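Local coordinates for sulfur oxidation protein SOXB (Thermus thermophilus, PDB 2WDD), which probably hydrolyses the sulfur-sulfur bond of cysteine S-thiosulfonate to release sulfate in the Sox sulfur oxidation pathway, using two manganese ions, at residues Val389-Pro402 with Arg500-Gln512. Numbering follows the deposited sequence.
Sequences VKAIYPEVEVVFSP and RRYLAAAYGGRLQ
Val398, Val399 and Phe400 pair in parallel with Ala504, Ala505 and Ala506, the axes of strands 398-401 and 501-507 approaching to 4.6 Å at 18°; Ala505 N donates to Val398 O, and Ala505 O accepts from Phe400 N. Just before the pairing, Leu503 O takes two donors, Glu397 N at 2.8 Å and, in a longer bond, Val398 N. The Glu397 carboxylate reaches back along the neighbouring strand: OE2 receives Leu503 N at 2.9 Å, nearly straight but from above the carboxylate plane, while OE1 forms a salt bridge with Arg500 NH1 at 2.9 Å, the two flat groups steeply inclined. Leu511 CD2 sits over the centre of the Phe400 ring, 3.4 Å from its centroid, and Ala505 O lies at the ring's edge. On the other face of the sheet, Ala505 CB meets Val389 CG1 and Val396 CG1. Tyr507 CG stands between its backbone N and carbonyl carbon (chi1 73°), bringing one ring face against Pro402 CD, which lies offset toward the rim, 3.6 Å from the centroid; a water bridges Tyr507 OH and Ser401 OG. A leucine in place of Tyr507 has neither ring nor hydroxyl; it would probably leave Pro402 CD without the aromatic face it lies against and the water on Ser401 OG without its second protein partner. Helix 380-392 covers one face of this parallel pair and helix 439-453 the other, a layered alpha/beta arrangement within the C-terminal domain of the 5'-nucleotidase family, with the side chain of Pro402 about 13 Å from a bound manganese ion.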
ATOM      1  N   VAL A 389       2.841   3.376  23.625  1.00 10.15           N
ATOM      2  CA  VAL A 389       3.268   4.752  23.833  1.00 10.15           C
ATOM      3  C   VAL A 389       2.813   5.252  25.204  1.00 12.76           C
ATOM      4  O   VAL A 389       3.608   5.825  25.950  1.00 13.23           O
ATOM      5  CB  VAL A 389       2.801   5.682  22.685  1.00 12.90           C
ATOM      6  CG1 VAL A 389       3.018   7.157  23.049  1.00 12.45           C
ATOM      7  CG2 VAL A 389       3.540   5.342  21.383  1.00 12.56           C
ATOM      8  N   LYS A 390       1.554   4.998  25.564  1.00 10.78           N
ATOM      9  CA  LYS A 390       1.045   5.462  26.854  1.00 10.85           C
ATOM     10  C   LYS A 390       1.704   4.735  28.022  1.00 15.72           C
ATOM     11  O   LYS A 390       1.852   5.296  29.106  1.00 15.36           O
ATOM     12  CB  LYS A 390      -0.474   5.329  26.919  1.00 12.95           C
ATOM     13  CG  LYS A 390      -1.185   6.381  26.089  1.00 14.90           C
ATOM     14  CD  LYS A 390      -2.628   6.541  26.534  1.00 16.88           C
ATOM     15  CE  LYS A 390      -3.291   7.736  25.873  1.00 18.83           C
ATOM     16  NZ  LYS A 390      -4.575   8.066  26.553  1.00 22.48           N
ATOM     17  N   ALA A 391       2.105   3.486  27.802  1.00 12.56           N
ATOM     18  CA  ALA A 391       2.764   2.730  28.859  1.00 12.98           C
ATOM     19  C   ALA A 391       4.131   3.327  29.172  1.00 16.35           C
ATOM     20  O   ALA A 391       4.527   3.411  30.338  1.00 16.87           O
ATOM     21  CB  ALA A 391       2.918   1.247  28.458  1.00 13.74           C
ATOM     22  N   ILE A 392       4.859   3.731  28.136  1.00 12.22           N
ATOM     23  CA  ILE A 392       6.193   4.285  28.331  0.50 12.60           C
ATOM     24  C   ILE A 392       6.182   5.777  28.627  1.00 15.95           C
ATOM     25  O   ILE A 392       7.081   6.289  29.318  1.00 15.60           O
ATOM     26  CB  ILE A 392       7.135   3.908  27.185  0.50 15.65           C
ATOM     27  CG1 ILE A 392       7.334   2.388  27.158  0.50 16.55           C
ATOM     28  CG2 ILE A 392       8.478   4.618  27.333  0.50 16.68           C
ATOM     29  CD1 ILE A 392       7.999   1.889  25.910  0.50 22.45           C
ATOM     30  N   TYR A 393       5.154   6.466  28.141  1.00 12.82           N
ATOM     31  CA  TYR A 393       4.985   7.899  28.369  1.00 11.93           C
ATOM     32  C   TYR A 393       3.579   8.177  28.889  1.00 15.15           C
ATOM     33  O   TYR A 393       2.702   8.637  28.160  1.00 14.21           O
ATOM     34  CB  TYR A 393       5.207   8.672  27.069  1.00 11.92           C
ATOM     35  CG  TYR A 393       6.545   8.400  26.444  1.00 12.40           C
ATOM     36  CD1 TYR A 393       7.683   9.041  26.903  1.00 14.16           C
ATOM     37  CD2 TYR A 393       6.674   7.498  25.394  1.00 13.22           C
ATOM     38  CE1 TYR A 393       8.914   8.793  26.337  1.00 14.17           C
ATOM     39  CE2 TYR A 393       7.901   7.239  24.817  1.00 14.09           C
ATOM     40  CZ  TYR A 393       9.025   7.889  25.296  1.00 19.85           C
ATOM     41  OH  TYR A 393      10.263   7.630  24.751  1.00 16.33           O
ATOM     42  N   PRO A 394       3.346   7.886  30.174  1.00 14.34           N
ATOM     43  CA  PRO A 394       2.044   8.027  30.830  1.00 14.20           C
ATOM     44  C   PRO A 394       1.427   9.429  30.767  1.00 17.17           C
ATOM     45  O   PRO A 394       0.212   9.574  30.901  1.00 17.94           O
ATOM     46  CB  PRO A 394       2.330   7.602  32.279  1.00 16.19           C
ATOM     47  CG  PRO A 394       3.583   6.778  32.204  1.00 21.57           C
ATOM     48  CD  PRO A 394       4.384   7.368  31.082  1.00 16.74           C
ATOM     49  N   GLU A 395       2.248  10.455  30.535  1.00 13.21           N
ATOM     50  CA  GLU A 395       1.743  11.819  30.429  0.50 11.29           C
ATOM     51  C   GLU A 395       0.947  12.053  29.138  1.00 16.72           C
ATOM     52  O   GLU A 395       0.132  12.976  29.060  1.00 17.56           O
ATOM     53  CB  GLU A 395       2.905  12.813  30.508  0.50 11.76           C
ATOM     54  CG  GLU A 395       3.923  12.485  31.598  0.50 20.35           C
ATOM     55  CD  GLU A 395       5.185  11.814  31.065  0.50 31.85           C
ATOM     56  OE1 GLU A 395       6.288  12.272  31.430  0.50 30.75           O
ATOM     57  OE2 GLU A 395       5.087  10.805  30.333  0.50 10.62           O
ATOM     58  N   VAL A 396       1.171  11.208  28.133  1.00 13.58           N
ATOM     59  CA  VAL A 396       0.488  11.359  26.844  1.00 13.29           C
ATOM     60  C   VAL A 396      -1.003  11.081  26.933  1.00 15.04           C
ATOM     61  O   VAL A 396      -1.413  10.020  27.423  1.00 14.09           O
ATOM     62  CB  VAL A 396       1.134  10.498  25.768  1.00 15.77           C
ATOM     63  CG1 VAL A 396       0.325  10.566  24.466  1.00 14.96           C
ATOM     64  CG2 VAL A 396       2.568  10.928  25.543  1.00 15.60           C
ATOM     65  N   GLU A 397      -1.798  12.002  26.390  1.00 12.25           N
ATOM     66  CA  GLU A 397      -3.251  11.892  26.398  1.00 12.19           C
ATOM     67  C   GLU A 397      -3.840  11.339  25.110  1.00 14.59           C
ATOM     68  O   GLU A 397      -4.840  10.632  25.144  1.00 13.90           O
ATOM     69  CB  GLU A 397      -3.895  13.231  26.749  1.00 13.76           C
ATOM     70  CG  GLU A 397      -3.514  13.685  28.154  1.00 18.50           C
ATOM     71  CD  GLU A 397      -3.720  15.163  28.385  1.00 33.23           C
ATOM     72  OE1 GLU A 397      -4.835  15.535  28.781  1.00 22.44           O
ATOM     73  OE2 GLU A 397      -2.746  15.935  28.262  1.00 31.39           O
ATOM     74  N   VAL A 398      -3.220  11.666  23.977  1.00 11.34           N
ATOM     75  CA  VAL A 398      -3.693  11.178  22.684  1.00 10.88           C
ATOM     76  C   VAL A 398      -2.493  10.749  21.844  1.00 12.32           C
ATOM     77  O   VAL A 398      -1.491  11.457  21.775  1.00 11.38           O
ATOM     78  CB  VAL A 398      -4.535  12.241  21.952  1.00 14.62           C
ATOM     79  CG1 VAL A 398      -5.902  12.401  22.616  1.00 14.11           C
ATOM     80  CG2 VAL A 398      -3.795  13.575  21.885  1.00 14.71           C
ATOM     81  N   VAL A 399      -2.600   9.594  21.192  1.00  9.99           N
ATOM     82  CA  VAL A 399      -1.525   9.112  20.324  1.00  9.33           C
ATOM     83  C   VAL A 399      -2.061   9.044  18.901  1.00 12.34           C
ATOM     84  O   VAL A 399      -3.003   8.289  18.643  1.00 11.49           O
ATOM     85  CB  VAL A 399      -1.025   7.722  20.747  1.00 11.23           C
ATOM     86  CG1 VAL A 399       0.100   7.254  19.825  1.00 10.89           C
ATOM     87  CG2 VAL A 399      -0.598   7.703  22.234  1.00 11.22           C
ATOM     88  N   PHE A 400      -1.453   9.807  17.989  1.00  9.55           N
ATOM     89  CA  PHE A 400      -1.869   9.804  16.585  1.00  8.34           C
ATOM     90  C   PHE A 400      -0.995   8.840  15.798  1.00 11.46           C
ATOM     91  O   PHE A 400       0.209   9.060  15.659  1.00 11.51           O
ATOM     92  CB  PHE A 400      -1.718  11.209  15.971  1.00  9.53           C
ATOM     93  CG  PHE A 400      -2.675  12.221  16.520  1.00  9.83           C
ATOM     94  CD1 PHE A 400      -3.796  12.598  15.793  1.00 11.13           C
ATOM     95  CD2 PHE A 400      -2.436  12.840  17.740  1.00 11.71           C
ATOM     96  CE1 PHE A 400      -4.670  13.559  16.271  1.00 12.51           C
ATOM     97  CE2 PHE A 400      -3.315  13.800  18.230  1.00 13.58           C
ATOM     98  CZ  PHE A 400      -4.444  14.146  17.503  1.00 12.39           C
ATOM     99  N   SER A 401      -1.610   7.782  15.271  1.00  9.17           N
ATOM    100  CA  SER A 401      -0.894   6.785  14.477  1.00  7.98           C
ATOM    101  C   SER A 401      -1.218   6.998  13.013  1.00 11.48           C
ATOM    102  O   SER A 401      -2.370   7.258  12.654  1.00 10.44           O
ATOM    103  CB  SER A 401      -1.316   5.369  14.892  1.00 10.33           C
ATOM    104  OG  SER A 401      -0.768   5.013  16.151  1.00 13.25           O
ATOM    105  N   PRO A 402      -0.204   6.881  12.145  1.00  8.42           N
ATOM    106  CA  PRO A 402      -0.374   7.107  10.706  1.00  9.03           C
ATOM    107  C   PRO A 402      -1.141   5.967  10.048  1.00 11.24           C
ATOM    108  O   PRO A 402      -0.787   4.785  10.188  1.00 10.63           O
ATOM    109  CB  PRO A 402       1.069   7.153  10.193  1.00 10.79           C
ATOM    110  CG  PRO A 402       1.823   6.236  11.135  1.00 13.49           C
ATOM    111  CD  PRO A 402       1.152   6.411  12.489  1.00 10.33           C
ATOM    112  N   ARG A 500      -8.158  23.671  25.930  1.00 20.54           N
ATOM    113  CA  ARG A 500      -7.239  22.921  26.761  1.00 19.65           C
ATOM    114  C   ARG A 500      -6.060  22.417  25.945  1.00 21.81           C
ATOM    115  O   ARG A 500      -6.212  22.051  24.775  1.00 19.96           O
ATOM    116  CB  ARG A 500      -7.974  21.730  27.389  1.00 19.85           C
ATOM    117  CG  ARG A 500      -7.123  20.837  28.284  1.00 30.56           C
ATOM    118  CD  ARG A 500      -7.938  19.630  28.744  1.00 39.84           C
ATOM    119  NE  ARG A 500      -7.339  18.927  29.874  1.00 49.44           N
ATOM    120  CZ  ARG A 500      -6.159  18.317  29.842  1.00 61.30           C
ATOM    121  NH1 ARG A 500      -5.429  18.334  28.738  1.00 38.13           N
ATOM    122  NH2 ARG A 500      -5.703  17.695  30.921  1.00 55.05           N
ATOM    123  N   ARG A 501      -4.885  22.417  26.564  1.00 18.52           N
ATOM    124  CA  ARG A 501      -3.676  21.898  25.941  0.50 18.38           C
ATOM    125  C   ARG A 501      -3.593  20.426  26.327  1.00 21.09           C
ATOM    126  O   ARG A 501      -3.660  20.086  27.513  1.00 20.94           O
ATOM    127  CB  ARG A 501      -2.433  22.622  26.477  0.50 19.83           C
ATOM    128  CG  ARG A 501      -2.239  24.036  25.957  0.50 29.34           C
ATOM    129  CD  ARG A 501      -0.769  24.449  26.010  0.50 38.54           C
ATOM    130  NE  ARG A 501      -0.063  23.874  27.154  0.50 43.54           N
ATOM    131  CZ  ARG A 501       1.257  23.724  27.223  0.50 55.21           C
ATOM    132  NH1 ARG A 501       2.025  24.103  26.209  0.50 39.94           N
ATOM    133  NH2 ARG A 501       1.812  23.194  28.305  0.50 41.28           N
ATOM    134  N   TYR A 502      -3.495  19.555  25.331  1.00 14.45           N
ATOM    135  CA  TYR A 502      -3.399  18.122  25.565  1.00 13.08           C
ATOM    136  C   TYR A 502      -2.032  17.655  25.099  1.00 16.40           C
ATOM    137  O   TYR A 502      -1.534  18.117  24.063  1.00 16.40           O
ATOM    138  CB  TYR A 502      -4.450  17.387  24.731  1.00 13.00           C
ATOM    139  CG  TYR A 502      -5.882  17.629  25.147  1.00 13.79           C
ATOM    140  CD1 TYR A 502      -6.529  16.757  26.016  1.00 15.38           C
ATOM    141  CD2 TYR A 502      -6.607  18.692  24.626  1.00 14.25           C
ATOM    142  CE1 TYR A 502      -7.842  16.964  26.389  1.00 16.28           C
ATOM    143  CE2 TYR A 502      -7.931  18.909  24.993  1.00 14.59           C
ATOM    144  CZ  TYR A 502      -8.540  18.039  25.875  1.00 18.23           C
ATOM    145  OH  TYR A 502      -9.858  18.223  26.230  1.00 19.24           O
ATOM    146  N   LEU A 503      -1.425  16.727  25.830  1.00 12.72           N
ATOM    147  CA  LEU A 503      -0.142  16.186  25.386  1.00 11.52           C
ATOM    148  C   LEU A 503      -0.419  15.095  24.360  1.00 14.53           C
ATOM    149  O   LEU A 503      -1.136  14.122  24.634  1.00 13.32           O
ATOM    150  CB  LEU A 503       0.704  15.642  26.538  1.00 11.43           C
ATOM    151  CG  LEU A 503       2.084  15.138  26.102  1.00 15.01           C
ATOM    152  CD1 LEU A 503       2.908  16.234  25.432  1.00 15.31           C
ATOM    153  CD2 LEU A 503       2.847  14.539  27.275  1.00 16.79           C
ATOM    154  N   ALA A 504       0.132  15.290  23.168  1.00 11.29           N
ATOM    155  CA  ALA A 504      -0.070  14.373  22.070  1.00 10.85           C
ATOM    156  C   ALA A 504       1.227  13.686  21.700  1.00 13.68           C
ATOM    157  O   ALA A 504       2.320  14.151  22.025  1.00 12.65           O
ATOM    158  CB  ALA A 504      -0.612  15.112  20.853  1.00 11.63           C
ATOM    159  N   ALA A 505       1.097  12.571  20.996  1.00 10.84           N
ATOM    160  CA  ALA A 505       2.261  11.876  20.468  1.00  9.93           C
ATOM    161  C   ALA A 505       1.909  11.513  19.038  1.00 12.25           C
ATOM    162  O   ALA A 505       0.750  11.275  18.732  1.00 12.42           O
ATOM    163  CB  ALA A 505       2.574  10.619  21.280  1.00 10.98           C
ATOM    164  N   ALA A 506       2.890  11.545  18.145  1.00  9.51           N
ATOM    165  CA  ALA A 506       2.628  11.204  16.745  1.00  9.49           C
ATOM    166  C   ALA A 506       3.905  10.726  16.102  1.00 11.34           C
ATOM    167  O   ALA A 506       4.991  11.140  16.494  1.00 11.01           O
ATOM    168  CB  ALA A 506       2.102  12.425  15.990  1.00 10.54           C
ATOM    169  N   TYR A 507       3.775   9.881  15.086  1.00  9.44           N
ATOM    170  CA  TYR A 507       4.930   9.440  14.321  1.00  8.43           C
ATOM    171  C   TYR A 507       4.460   9.180  12.888  1.00 12.84           C
ATOM    172  O   TYR A 507       3.261   8.985  12.645  1.00 11.98           O
ATOM    173  CB  TYR A 507       5.555   8.165  14.919  1.00  9.32           C
ATOM    174  CG  TYR A 507       4.741   6.912  14.694  1.00  9.74           C
ATOM    175  CD1 TYR A 507       5.043   6.058  13.639  1.00 11.13           C
ATOM    176  CD2 TYR A 507       3.724   6.541  15.572  1.00 10.71           C
ATOM    177  CE1 TYR A 507       4.335   4.902  13.425  1.00 12.53           C
ATOM    178  CE2 TYR A 507       2.976   5.380  15.346  1.00 11.48           C
ATOM    179  CZ  TYR A 507       3.309   4.562  14.267  1.00 14.63           C
ATOM    180  OH  TYR A 507       2.630   3.390  14.010  1.00 15.09           O
ATOM    181  N   GLY A 508       5.397   9.221  11.949  1.00 10.73           N
ATOM    182  CA  GLY A 508       5.116   8.937  10.543  1.00 11.21           C
ATOM    183  C   GLY A 508       4.400  10.017   9.752  1.00 15.11           C
ATOM    184  O   GLY A 508       3.856   9.732   8.671  1.00 14.52           O
ATOM    185  N   GLY A 509       4.418  11.258  10.237  1.00 12.08           N
ATOM    186  CA  GLY A 509       3.746  12.346   9.555  1.00 12.07           C
ATOM    187  C   GLY A 509       4.309  13.710   9.902  1.00 14.78           C
ATOM    188  O   GLY A 509       5.502  13.843  10.188  1.00 15.12           O
ATOM    189  N   ARG A 510       3.445  14.716   9.875  1.00 13.08           N
ATOM    190  CA  ARG A 510       3.839  16.102  10.117  1.00 12.80           C
ATOM    191  C   ARG A 510       3.050  16.793  11.216  1.00 15.84           C
ATOM    192  O   ARG A 510       3.138  18.010  11.369  1.00 14.97           O
ATOM    193  CB  ARG A 510       3.607  16.918   8.844  1.00 14.22           C
ATOM    194  CG  ARG A 510       4.547  16.585   7.736  1.00 16.91           C
ATOM    195  CD  ARG A 510       4.145  17.319   6.475  1.00 17.65           C
ATOM    196  NE  ARG A 510       5.068  17.008   5.410  1.00 19.34           N
ATOM    197  CZ  ARG A 510       5.130  17.669   4.264  1.00 24.80           C
ATOM    198  NH1 ARG A 510       4.316  18.693   4.039  1.00 15.52           N
ATOM    199  NH2 ARG A 510       6.025  17.308   3.360  1.00 16.91           N
ATOM    200  N   LEU A 511       2.220  16.050  11.931  1.00 12.75           N
ATOM    201  CA  LEU A 511       1.392  16.675  12.946  1.00 12.15           C
ATOM    202  C   LEU A 511       2.186  17.516  13.949  1.00 13.08           C
ATOM    203  O   LEU A 511       1.749  18.595  14.364  1.00 13.48           O
ATOM    204  CB  LEU A 511       0.559  15.617  13.665  1.00 11.99           C
ATOM    205  CG  LEU A 511      -0.454  16.162  14.671  1.00 16.59           C
ATOM    206  CD1 LEU A 511      -1.348  17.222  14.018  1.00 17.07           C
ATOM    207  CD2 LEU A 511      -1.290  14.997  15.225  1.00 17.43           C
ATOM    208  N   GLN A 512       3.376  17.044  14.296  1.00 10.65           N
ATOM    209  CA  GLN A 512       4.208  17.752  15.265  1.00 10.54           C
ATOM    210  C   GLN A 512       4.502  19.201  14.855  1.00 15.09           C
ATOM    211  O   GLN A 512       4.793  20.042  15.711  1.00 14.18           O
ATOM    212  CB  GLN A 512       5.501  16.975  15.552  1.00 11.40           C
ATOM    213  CG  GLN A 512       6.459  16.831  14.369  1.00 12.84           C
ATOM    214  CD  GLN A 512       6.072  15.710  13.408  1.00 18.53           C
ATOM    215  OE1 GLN A 512       5.132  14.953  13.654  1.00 13.60           O
ATOM    216  NE2 GLN A 512       6.798  15.609  12.297  1.00 17.53           N
TER
HETATM  217  O   HOH W   1       0.408   2.864  15.172  1.00 13.14           O